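Local coordinates for protein methyltransferase (Pectobacterium atrosepticum SCRI1043, PDB 2P7I) that probably transfers methyl groups from S-adenosylmethionine to a substrate not yet identified, as a class I (Rossmann-fold) methyltransferase, at residues I91-F95 / E96-L100; L109-V112 / L113-I116; A167-H171 / G172-T176. All blocks are in the same frame, centred on the assembly; numbering follows the deposited sequence. Where two conformers were deposited one is given.

Contact 1 (I91-F95 / E96-L100); sequences IHSRF and EDAQL
Arg94 and Glu96 form a local salt bridge on the surface turn that follows strand 88-92, where the chain leaves the sheet and folds back on itself. The two side chains run alongside each other in the same direction, and the arginine grips a single carboxylate oxygen side-on. Arg94 NE lies 3.0 Å from Glu96 OE2 and Arg94 NH2 lies 3.2 Å from the same oxygen, which sits almost in the guanidinium plane. The carboxylate is turned 81° from that plane, and OE2 receives NE from above and NH2 on its syn side. Glu96 gets there by a cramped first torsion, with CG between the backbone N and the carbonyl carbon (chi1 52°), followed by a bend at chi2.

Next to this bridge, Arg94 O accepts Ser93 OG at 2.7 Å and Asp97 N at 3.1 Å from opposite faces of its carbonyl plane. Ala98 N adds a further bond to Phe95 O. A water links Arg94 N to Asp97 OD2, tying the acidic side chain to the start of the turn. Farther back, Ile91 CD1 presses on Leu100 CD2 at 3.3 Å, a methyl contact tighter than the usual van der Waals distance that joins the strand end to the far end of the loop.

Ile91 pairs through its backbone with strand 67-71, and its side chain rests there on Thr68 and Val70. Phe95 turns inward onto Val70, Leu49 and Leu122, while Ala98 and Leu100 meet Trp130 of helix 119-130. From that same helix, Arg125 bonds Ala98 O, so the turn is held between the sheet and the helix.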
loop_
_atom_site.group_PDB
_atom_site.type_symbol
_atom_site.label_atom_id
_atom_site.label_comp_id
_atom_site.label_asym_id
_atom_site.label_seq_id
_atom_site.Cartn_x
_atom_site.Cartn_y
_atom_site.Cartn_z
ATOM N N ILE B 91 30.493 -13.492 -24.676
ATOM C CA ILE B 91 31.562 -12.519 -24.465
ATOM C C ILE B 91 32.046 -12.692 -23.033
ATOM O O ILE B 91 31.324 -12.447 -22.074
ATOM C CB ILE B 91 31.076 -11.088 -24.737
ATOM C CG1 ILE B 91 30.860 -10.915 -26.244
ATOM C CG2 ILE B 91 32.078 -10.083 -24.259
ATOM C CD1 ILE B 91 30.018 -9.806 -26.568
ATOM N N HIS B 92 33.262 -13.185 -22.892
ATOM C CA HIS B 92 33.817 -13.441 -21.584
ATOM C C HIS B 92 34.542 -12.169 -21.193
ATOM O O HIS B 92 35.629 -11.897 -21.690
ATOM C CB HIS B 92 34.774 -14.640 -21.646
ATOM C CG HIS B 92 35.495 -14.900 -20.364
ATOM N ND1 HIS B 92 36.774 -15.416 -20.321
ATOM C CD2 HIS B 92 35.126 -14.701 -19.077
ATOM C CE1 HIS B 92 37.156 -15.530 -19.061
ATOM N NE2 HIS B 92 36.177 -15.093 -18.287
ATOM N N SER B 93 33.923 -11.356 -20.343
ATOM C CA SER B 93 34.510 -10.087 -19.955
ATOM C C SER B 93 33.845 -9.583 -18.711
ATOM O O SER B 93 32.714 -9.960 -18.423
ATOM C CB SER B 93 34.299 -9.053 -21.063
ATOM O OG SER B 93 34.898 -7.807 -20.721
ATOM N N ARG B 94 34.541 -8.711 -17.985
ATOM C CA ARG B 94 33.902 -7.875 -16.987
ATOM C C ARG B 94 33.240 -6.724 -17.726
ATOM O O ARG B 94 33.690 -6.316 -18.799
ATOM C CB ARG B 94 34.914 -7.328 -15.993
ATOM C CG ARG B 94 35.701 -8.411 -15.278
ATOM C CD ARG B 94 36.617 -7.790 -14.262
ATOM N NE ARG B 94 35.851 -6.927 -13.370
ATOM C CZ ARG B 94 35.365 -7.271 -12.171
ATOM N NH1 ARG B 94 35.584 -8.483 -11.651
ATOM N NH2 ARG B 94 34.674 -6.377 -11.462
ATOM N N PHE B 95 32.177 -6.182 -17.153
ATOM C CA PHE B 95 31.387 -5.208 -17.867
ATOM C C PHE B 95 32.191 -3.964 -18.239
ATOM O O PHE B 95 32.020 -3.398 -19.318
ATOM C CB PHE B 95 30.155 -4.815 -17.049
ATOM C CG PHE B 95 29.225 -5.974 -16.714
ATOM C CD1 PHE B 95 28.802 -6.864 -17.679
ATOM C CD2 PHE B 95 28.743 -6.140 -15.435
ATOM C CE1 PHE B 95 27.926 -7.918 -17.357
ATOM C CE2 PHE B 95 27.872 -7.165 -15.121
ATOM C CZ PHE B 95 27.469 -8.060 -16.078
ATOM N N GLU B 96 33.080 -3.541 -17.351
ATOM C CA GLU B 96 33.815 -2.300 -17.567
ATOM C C GLU B 96 34.798 -2.395 -18.730
ATOM O O GLU B 96 35.127 -1.366 -19.316
ATOM C CB GLU B 96 34.532 -1.850 -16.294
ATOM C CG GLU B 96 35.403 -2.928 -15.659
ATOM C CD GLU B 96 34.674 -3.755 -14.597
ATOM O OE1 GLU B 96 33.494 -4.148 -14.793
ATOM O OE2 GLU B 96 35.298 -4.013 -13.552
ATOM N N ASP B 97 35.236 -3.612 -19.066
ATOM C CA ASP B 97 36.184 -3.852 -20.176
ATOM C C ASP B 97 35.522 -4.295 -21.473
ATOM O O ASP B 97 36.190 -4.418 -22.490
ATOM C CB ASP B 97 37.183 -4.973 -19.829
ATOM C CG ASP B 97 37.833 -4.803 -18.473
ATOM O OD1 ASP B 97 38.185 -3.659 -18.099
ATOM O OD2 ASP B 97 38.002 -5.833 -17.782
ATOM N N ALA B 98 34.233 -4.589 -21.432
ATOM C CA ALA B 98 33.552 -5.232 -22.537
ATOM C C ALA B 98 33.452 -4.306 -23.745
ATOM O O ALA B 98 33.022 -3.150 -23.650
ATOM C CB ALA B 98 32.160 -5.705 -22.099
ATOM N N GLN B 99 33.867 -4.831 -24.888
ATOM C CA GLN B 99 33.783 -4.117 -26.143
ATOM C C GLN B 99 32.792 -4.885 -26.990
ATOM O O GLN B 99 33.092 -5.974 -27.454
ATOM C CB GLN B 99 35.151 -4.096 -26.816
ATOM C CG GLN B 99 36.219 -3.394 -25.996
ATOM C CD GLN B 99 36.207 -1.886 -26.195
ATOM O OE1 GLN B 99 36.809 -1.379 -27.149
ATOM N NE2 GLN B 99 35.531 -1.158 -25.293
ATOM N N LEU B 100 31.604 -4.335 -27.182
ATOM C CA LEU B 100 30.571 -5.062 -27.896
ATOM C C LEU B 100 30.530 -4.604 -29.341
ATOM O O LEU B 100 30.749 -3.434 -29.629
ATOM C CB LEU B 100 29.205 -4.875 -27.222
ATOM C CG LEU B 100 29.221 -5.298 -25.751
ATOM C CD1 LEU B 100 27.809 -5.244 -25.142
ATOM C CD2 LEU B 100 29.855 -6.666 -25.610
HETATM O O HOH W 1 37.305 -8.177 -18.391
#

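Contact 2 (L109-V112 / L113-I116); sequences LTHV and LEHI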
loop_
_atom_site.group_PDB
_atom_site.type_symbol
_atom_site.label_atom_id
_atom_site.label_comp_id
_atom_site.label_asym_id
_atom_site.label_seq_id
_atom_site.Cartn_x
_atom_site.Cartn_y
_atom_site.Cartn_z
ATOM N N LEU B 109 19.197 -6.953 -17.496
ATOM C CA LEU B 109 20.065 -6.900 -16.306
ATOM C C LEU B 109 19.262 -7.287 -15.066
ATOM O O LEU B 109 18.652 -6.439 -14.390
ATOM C CB LEU B 109 20.728 -5.522 -16.161
ATOM C CG LEU B 109 21.891 -5.373 -15.188
ATOM C CD1 LEU B 109 23.209 -6.093 -15.624
ATOM C CD2 LEU B 109 22.137 -3.863 -14.889
ATOM N N THR B 110 19.183 -8.598 -14.838
ATOM C CA THR B 110 18.335 -9.139 -13.771
ATOM C C THR B 110 19.182 -9.730 -12.683
ATOM O O THR B 110 19.996 -10.625 -12.940
ATOM C CB THR B 110 17.309 -10.209 -14.249
ATOM O OG1 THR B 110 17.958 -11.265 -14.981
ATOM C CG2 THR B 110 16.253 -9.561 -15.106
ATOM N N HIS B 111 18.981 -9.207 -11.476
ATOM C CA HIS B 111 19.728 -9.623 -10.300
ATOM C C HIS B 111 21.228 -9.603 -10.495
ATOM O O HIS B 111 21.948 -10.510 -10.094
ATOM C CB HIS B 111 19.248 -11.003 -9.834
ATOM C CG HIS B 111 17.847 -10.986 -9.303
ATOM N ND1 HIS B 111 17.426 -11.822 -8.297
ATOM C CD2 HIS B 111 16.803 -10.164 -9.563
ATOM C CE1 HIS B 111 16.160 -11.567 -8.012
ATOM N NE2 HIS B 111 15.762 -10.550 -8.752
ATOM N N VAL B 112 21.707 -8.521 -11.085
ATOM C CA VAL B 112 23.133 -8.296 -11.272
ATOM C C VAL B 112 23.568 -6.935 -10.661
ATOM O O VAL B 112 24.644 -6.860 -10.057
ATOM C CB VAL B 112 23.486 -8.299 -12.787
ATOM C CG1 VAL B 112 24.923 -7.809 -13.035
ATOM C CG2 VAL B 112 23.192 -9.673 -13.433
ATOM N N LEU B 113 22.745 -5.876 -10.803
ATOM C CA LEU B 113 23.169 -4.502 -10.400
ATOM C C LEU B 113 23.588 -4.381 -8.919
ATOM O O LEU B 113 24.505 -3.611 -8.569
ATOM C CB LEU B 113 22.110 -3.451 -10.746
ATOM C CG LEU B 113 22.585 -2.009 -10.613
ATOM C CD1 LEU B 113 23.620 -1.673 -11.690
ATOM C CD2 LEU B 113 21.354 -1.054 -10.600
ATOM N N GLU B 114 22.987 -5.221 -8.069
ATOM C CA GLU B 114 23.230 -5.234 -6.618
ATOM C C GLU B 114 24.598 -5.798 -6.256
ATOM O O GLU B 114 25.078 -5.637 -5.137
ATOM C CB GLU B 114 22.071 -5.982 -5.902
ATOM C CG GLU B 114 21.910 -7.465 -6.199
ATOM C CD GLU B 114 21.108 -7.789 -7.462
ATOM O OE1 GLU B 114 20.859 -6.891 -8.330
ATOM O OE2 GLU B 114 20.691 -8.964 -7.542
ATOM N N HIS B 115 25.215 -6.455 -7.225
ATOM C CA HIS B 115 26.556 -6.998 -7.094
ATOM C C HIS B 115 27.653 -6.031 -7.556
ATOM O O HIS B 115 28.837 -6.335 -7.409
ATOM C CB HIS B 115 26.688 -8.248 -7.940
ATOM C CG HIS B 115 25.988 -9.451 -7.394
ATOM N ND1 HIS B 115 24.670 -9.745 -7.662
ATOM C CD2 HIS B 115 26.457 -10.486 -6.664
ATOM C CE1 HIS B 115 24.343 -10.889 -7.075
ATOM N NE2 HIS B 115 25.413 -11.359 -6.467
ATOM N N ILE B 116 27.289 -4.878 -8.096
ATOM C CA ILE B 116 28.259 -3.964 -8.723
ATOM C C ILE B 116 28.710 -2.854 -7.774
ATOM O O ILE B 116 27.871 -2.135 -7.201
ATOM C CB ILE B 116 27.616 -3.346 -10.011
ATOM C CG1 ILE B 116 27.187 -4.469 -10.955
ATOM C CG2 ILE B 116 28.599 -2.382 -10.767
ATOM C CD1 ILE B 116 28.366 -5.276 -11.427
HETATM O O HOH W 2 20.135 -6.113 -11.894
#
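Leu109, near the end of strand 104-110, sets its CD2 methyl against Leu113 CD1 at 4.2 Å, the two side chains crossing at about a right angle. Its carbonyl oxygen takes a bond from a water that in turn accepts Leu113 N, bridging the strand end to the following turn. His111 has a positive phi (51°) that swings the chain out of the strand. Glu114 curls back toward it, bent at chi2 and crossing the His111 side chain at a slant, and OE2 comes within 3.0 Å of His111 CA; ring and carboxylate planes stand 76° apart. The ring's NE2 is bonded instead to Ser239 OG. Val112 then supplies the bond that closes the turn: His115 N donates to Val112 O at 2.9 Å, with an N-H...O angle of 154°. The same oxygen lies at the edge of the His115 ring, near its plane, and 3.6 Å from Ile116 CG1. Ile116 N to Leu113 O adds a second, overlapping bond of the short 3-10 segment 113-115.

A molecule of Tris, probably from the crystallisation liquor, touches the Val112 side chain and is weakly bonded to His111 O. The loop after the fourth strand of a class I methyltransferase commonly borders the S-adenosylmethionine pocket, and the position of this turn is consistent with that role.

Contact 3 (A167-H171 / G172-T176); sequences AEFAH and GHRCT
Phe169 and Arg174 stack flat on one another at the C-terminal end of helix 166-171, the guanidinium over one face of the ring with planes 8° apart and centres 3.7 Å apart, a cation-pi contact. Arg174 reaches back through a bend at chi2 (-62°), which brings NH1 to two carbonyls. It donates to Phe169 O at 3.1 Å, in the carbonyl plane on a lone pair, and to His173 O at 2.8 Å from above that carbonyl's plane. Phe169 O also accepts a water.

The helix ends in a Schellman motif, made by His173 N to Glu168 O at 3.0 Å and Gly172 N to Phe169 O at 3.0 Å, with Gly172 at positive phi (113°); Gly172 N also reaches Glu168 O weakly. A second water joins a helix side chain to two of the loop, meeting His173 ND1 at 2.8 Å and donating to Thr176 OG1 at 2.6 Å, with a weak bond to Glu168 OE1. Glu168 OE1 also accepts Thr165 N, and OE2 is in a salt bridge with Arg149; Thr176 OG1 is bonded to Ala163 O.

The cap leads from helix 166-171 toward helix 179-188, and its His171 and His173 rings both meet His115 in the turn between strand 104-110 and helix 119-130.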
loop_
_atom_site.group_PDB
_atom_site.type_symbol
_atom_site.label_atom_id
_atom_site.label_comp_id
_atom_site.label_asym_id
_atom_site.label_seq_id
_atom_site.Cartn_x
_atom_site.Cartn_y
_atom_site.Cartn_z
ATOM N N ALA B 167 25.298 -12.892 4.975
ATOM C CA ALA B 167 25.190 -13.879 3.903
ATOM C C ALA B 167 25.129 -13.188 2.529
ATOM O O ALA B 167 25.836 -13.590 1.583
ATOM C CB ALA B 167 23.962 -14.789 4.093
ATOM N N GLU B 168 24.321 -12.135 2.448
ATOM C CA GLU B 168 24.150 -11.389 1.210
ATOM C C GLU B 168 25.456 -10.791 0.773
ATOM O O GLU B 168 25.863 -10.913 -0.398
ATOM C CB GLU B 168 23.103 -10.296 1.386
ATOM C CG GLU B 168 21.739 -10.881 1.384
ATOM C CD GLU B 168 20.674 -9.964 1.952
ATOM O OE1 GLU B 168 20.971 -8.820 2.393
ATOM O OE2 GLU B 168 19.532 -10.443 1.991
ATOM N N PHE B 169 26.147 -10.172 1.706
ATOM C CA PHE B 169 27.411 -9.571 1.334
ATOM C C PHE B 169 28.394 -10.627 0.818
ATOM O O PHE B 169 29.146 -10.390 -0.149
ATOM C CB PHE B 169 28.020 -8.838 2.499
ATOM C CG PHE B 169 29.266 -8.107 2.136
ATOM C CD1 PHE B 169 30.473 -8.746 2.153
ATOM C CD2 PHE B 169 29.221 -6.773 1.773
ATOM C CE1 PHE B 169 31.629 -8.072 1.823
ATOM C CE2 PHE B 169 30.367 -6.087 1.440
ATOM C CZ PHE B 169 31.574 -6.737 1.464
ATOM N N ALA B 170 28.358 -11.788 1.457
ATOM C CA ALA B 170 29.233 -12.902 1.103
ATOM C C ALA B 170 28.945 -13.359 -0.306
ATOM O O ALA B 170 29.834 -13.742 -1.039
ATOM C CB ALA B 170 29.026 -14.086 2.087
ATOM N N HIS B 171 27.680 -13.320 -0.690
ATOM C CA HIS B 171 27.260 -13.738 -2.018
ATOM C C HIS B 171 27.558 -12.669 -3.082
ATOM O O HIS B 171 27.376 -12.925 -4.272
ATOM C CB HIS B 171 25.777 -14.066 -1.940
ATOM C CG HIS B 171 25.145 -14.425 -3.245
ATOM N ND1 HIS B 171 25.294 -15.663 -3.830
ATOM C CD2 HIS B 171 24.300 -13.728 -4.043
ATOM C CE1 HIS B 171 24.596 -15.704 -4.952
ATOM N NE2 HIS B 171 23.983 -14.542 -5.105
ATOM N N GLY B 172 27.982 -11.479 -2.639
ATOM C CA GLY B 172 28.446 -10.400 -3.514
ATOM C C GLY B 172 27.560 -9.168 -3.555
ATOM O O GLY B 172 27.851 -8.224 -4.269
ATOM N N HIS B 173 26.478 -9.157 -2.794
ATOM C CA HIS B 173 25.619 -7.974 -2.761
ATOM C C HIS B 173 26.327 -6.775 -2.165
ATOM O O HIS B 173 26.951 -6.883 -1.123
ATOM C CB HIS B 173 24.409 -8.280 -1.896
ATOM C CG HIS B 173 23.436 -9.186 -2.557
ATOM N ND1 HIS B 173 22.118 -9.253 -2.196
ATOM C CD2 HIS B 173 23.597 -10.072 -3.569
ATOM C CE1 HIS B 173 21.500 -10.145 -2.948
ATOM N NE2 HIS B 173 22.380 -10.660 -3.786
ATOM N N ARG B 174 26.175 -5.610 -2.787
ATOM C CA ARG B 174 26.718 -4.365 -2.248
ATOM C C ARG B 174 25.598 -3.379 -1.901
ATOM O O ARG B 174 25.866 -2.307 -1.373
ATOM C CB ARG B 174 27.710 -3.752 -3.229
ATOM C CG ARG B 174 28.962 -4.640 -3.490
ATOM C CD ARG B 174 29.738 -4.838 -2.194
ATOM N NE ARG B 174 30.846 -5.812 -2.260
ATOM C CZ ARG B 174 30.778 -7.096 -1.894
ATOM N NH1 ARG B 174 29.653 -7.660 -1.440
ATOM N NH2 ARG B 174 31.877 -7.841 -1.994
ATOM N N CYS B 175 24.356 -3.759 -2.192
ATOM C CA CYS B 175 23.189 -2.888 -2.010
ATOM C C CYS B 175 21.960 -3.777 -1.934
ATOM O O CYS B 175 21.962 -4.893 -2.492
ATOM C CB CYS B 175 23.101 -1.947 -3.210
ATOM S SG CYS B 175 21.753 -0.701 -3.225
ATOM N N THR B 176 20.901 -3.254 -1.345
ATOM C CA THR B 176 19.632 -3.904 -1.412
ATOM C C THR B 176 18.724 -2.799 -1.862
ATOM O O THR B 176 18.358 -1.920 -1.054
ATOM C CB THR B 176 19.187 -4.426 -0.061
ATOM O OG1 THR B 176 20.215 -5.281 0.495
ATOM C CG2 THR B 176 17.906 -5.323 -0.208
HETATM O O HOH W 3 21.302 -7.577 -0.149
HETATM O O HOH W 4 31.414 -11.051 -1.357
#

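Overall arrangement
Contacts 1, 2 and 3 follow one another along the chain, with contact 2 between the others in space. Its centre is about 15 Å from that of contact 1 and about 11 Å from that of contact 3, whereas the centres of contacts 1 and 3 are about 22 Å apart; these two do not touch, their nearest atoms being about 10 Å apart. Phe95 joins the first pair, its CE2 lying 3.7 Å from Val112 CG1. Contacts 2 and 3 meet more closely: Glu114 O and Arg174 N are 2.6 Å apart, a probable hydrogen bond, and His115 CD2 packs 3.6 Å from Gly172 C. Contact 2 is the one beside the bound Tris, a possible pocket marker.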